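Local coordinates for prenyltransference for protein (Lavandula lanata, PDB 5HC8) that catalyses the head-to-middle condensation of two dimethylallyl diphosphate molecules into lavandulyl diphosphate, as a prenyltransferase of the undecaprenyl diphosphate synthase family, at residues S105-K110 with H135-V140. Sequence-based numbering, arbitrary orientation.
With SO4 (sulfate ion), chain E.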
loop_
_atom_site.group_PDB
_atom_site.type_symbol
_atom_site.label_atom_id
_atom_site.label_comp_id
_atom_site.label_asym_id
_atom_site.label_seq_id
_atom_site.Cartn_x
_atom_site.Cartn_y
_atom_site.Cartn_z
ATOM N N SER A 105 19.865 -0.734 12.116
ATOM C CA SER A 105 18.967 0.242 12.694
ATOM C C SER A 105 17.655 -0.428 13.037
ATOM O O SER A 105 17.322 -1.441 12.451
ATOM C CB SER A 105 18.636 1.365 11.760
ATOM O OG SER A 105 19.739 2.028 11.249
ATOM N N ALA A 106 16.933 0.133 14.001
ATOM C CA ALA A 106 15.574 -0.271 14.250
ATOM C C ALA A 106 14.705 0.941 14.013
ATOM O O ALA A 106 15.123 2.140 14.272
ATOM C CB ALA A 106 15.359 -0.881 15.654
ATOM N N ILE A 107 13.532 0.668 13.418
ATOM C CA ILE A 107 12.504 1.703 13.247
ATOM C C ILE A 107 11.213 1.265 13.933
ATOM O O ILE A 107 10.925 0.073 14.024
ATOM C CB ILE A 107 12.250 2.110 11.798
ATOM C CG1 ILE A 107 11.643 0.961 10.976
ATOM C CG2 ILE A 107 13.546 2.655 11.193
ATOM C CD1 ILE A 107 11.279 1.411 9.559
ATOM N N GLY A 108 10.471 2.243 14.413
ATOM C CA GLY A 108 9.180 2.043 15.037
ATOM C C GLY A 108 9.058 2.848 16.327
ATOM O O GLY A 108 9.939 3.638 16.644
ATOM N N ASP A 109 7.957 2.635 17.045
ATOM C CA ASP A 109 7.672 3.308 18.352
ATOM C C ASP A 109 8.401 2.555 19.459
ATOM O O ASP A 109 7.865 1.727 20.174
ATOM C CB ASP A 109 6.176 3.393 18.567
ATOM C CG ASP A 109 5.786 4.295 19.754
ATOM O OD1 ASP A 109 6.676 4.720 20.503
ATOM O OD2 ASP A 109 4.577 4.504 19.953
ATOM N N LYS A 110 9.675 2.851 19.567
ATOM C CA LYS A 110 10.564 2.044 20.397
ATOM C C LYS A 110 10.257 2.249 21.886
ATOM O O LYS A 110 10.514 1.381 22.698
ATOM C CB LYS A 110 11.997 2.380 20.075
ATOM C CG LYS A 110 12.374 1.838 18.729
ATOM C CD LYS A 110 13.736 2.403 18.357
ATOM C CE LYS A 110 13.649 3.535 17.354
ATOM N NZ LYS A 110 14.944 3.593 16.621
ATOM N N HIS A 135 22.799 -2.018 4.871
ATOM C CA HIS A 135 21.922 -1.616 5.951
ATOM C C HIS A 135 20.847 -2.735 6.189
ATOM O O HIS A 135 20.263 -3.289 5.229
ATOM C CB HIS A 135 21.317 -0.272 5.551
ATOM C CG HIS A 135 20.754 0.550 6.662
ATOM N ND1 HIS A 135 20.237 1.806 6.437
ATOM C CD2 HIS A 135 20.626 0.330 7.993
ATOM C CE1 HIS A 135 19.814 2.317 7.573
ATOM N NE2 HIS A 135 20.023 1.433 8.528
ATOM N N PHE A 136 20.621 -3.047 7.472
ATOM C CA PHE A 136 19.579 -3.941 7.942
ATOM C C PHE A 136 18.688 -3.173 8.900
ATOM O O PHE A 136 19.154 -2.683 9.936
ATOM C CB PHE A 136 20.190 -5.119 8.684
ATOM C CG PHE A 136 19.202 -5.972 9.420
ATOM C CD1 PHE A 136 17.899 -6.217 8.917
ATOM C CD2 PHE A 136 19.518 -6.494 10.679
ATOM C CE1 PHE A 136 16.987 -6.993 9.628
ATOM C CE2 PHE A 136 18.597 -7.290 11.390
ATOM C CZ PHE A 136 17.339 -7.551 10.858
ATOM N N ILE A 137 17.415 -2.970 8.534
ATOM C CA ILE A 137 16.435 -2.335 9.433
ATOM C C ILE A 137 15.515 -3.412 10.017
ATOM O O ILE A 137 14.934 -4.241 9.277
ATOM C CB ILE A 137 15.600 -1.286 8.721
ATOM C CG1 ILE A 137 16.488 -0.098 8.383
ATOM C CG2 ILE A 137 14.418 -0.779 9.595
ATOM C CD1 ILE A 137 15.874 0.911 7.422
ATOM N N LEU A 138 15.421 -3.426 11.342
ATOM C CA LEU A 138 14.427 -4.212 12.043
ATOM C C LEU A 138 13.309 -3.219 12.389
ATOM O O LEU A 138 13.517 -2.295 13.127
ATOM C CB LEU A 138 14.999 -4.889 13.277
ATOM C CG LEU A 138 13.991 -5.733 14.050
ATOM C CD1 LEU A 138 13.477 -6.967 13.322
ATOM C CD2 LEU A 138 14.601 -6.118 15.371
ATOM N N ALA A 139 12.145 -3.425 11.804
ATOM C CA ALA A 139 10.941 -2.631 12.065
ATOM C C ALA A 139 10.104 -3.313 13.141
ATOM O O ALA A 139 9.546 -4.381 12.947
ATOM C CB ALA A 139 10.142 -2.437 10.760
ATOM N N VAL A 140 10.020 -2.652 14.287
ATOM C CA VAL A 140 9.443 -3.190 15.482
ATOM C C VAL A 140 8.595 -2.113 16.195
ATOM O O VAL A 140 9.010 -0.946 16.347
ATOM C CB VAL A 140 10.585 -3.844 16.304
ATOM C CG1 VAL A 140 11.571 -2.794 16.765
ATOM C CG2 VAL A 140 10.051 -4.716 17.371
HETATM S S SO4 E . 21.343 3.839 3.614
HETATM O O1 SO4 E . 20.248 2.789 3.801
HETATM O O2 SO4 E . 20.947 5.250 3.214
HETATM O O3 SO4 E . 22.148 4.015 4.878
HETATM O O4 SO4 E . 22.235 3.253 2.563
#
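Ser105 OG meets His135 NE2 in the plane of the imidazole, 2.8 Å away, and either atom could be the donor. Also in the ring plane, ND1 donates to O1 of a sulfate ion, probably from the crystallisation liquor, 2.8 Å off and nearly straight at 169°, so in this crystal both ring nitrogens are engaged, which holds the ring's rotation. CG of His135 stands anti to the backbone N (chi1 -160°), which carries the ring across to the serine. Ile137 CG1 lies over one ring face, toward its rim. Replacing His135 with a leucine would probably leave the Ser105 hydroxyl without this mate and the sulfate without its ring donor. On the sheet face that carries Ser105, Ile107 CG1 packs on Ile137 CG2 (3.6 Å) and Ala139 CB (3.7 Å), with Ile182, from a loop, touching both isoleucines. Beneath them runs the parallel pairing of a beta-alpha-beta unit, whose helix 115-128 connects edge strand 103-107 to strand 135-140. Ser105 N donates to Phe136 O (3.0 Å), Leu138 N to Ser105 O, Ile107 N to Leu138 O, and Val140 N to Ile107 O. Lys110 NZ reaches back to Ala106 O from above the carbonyl plane, while Glu125 accepts from Ala106 N.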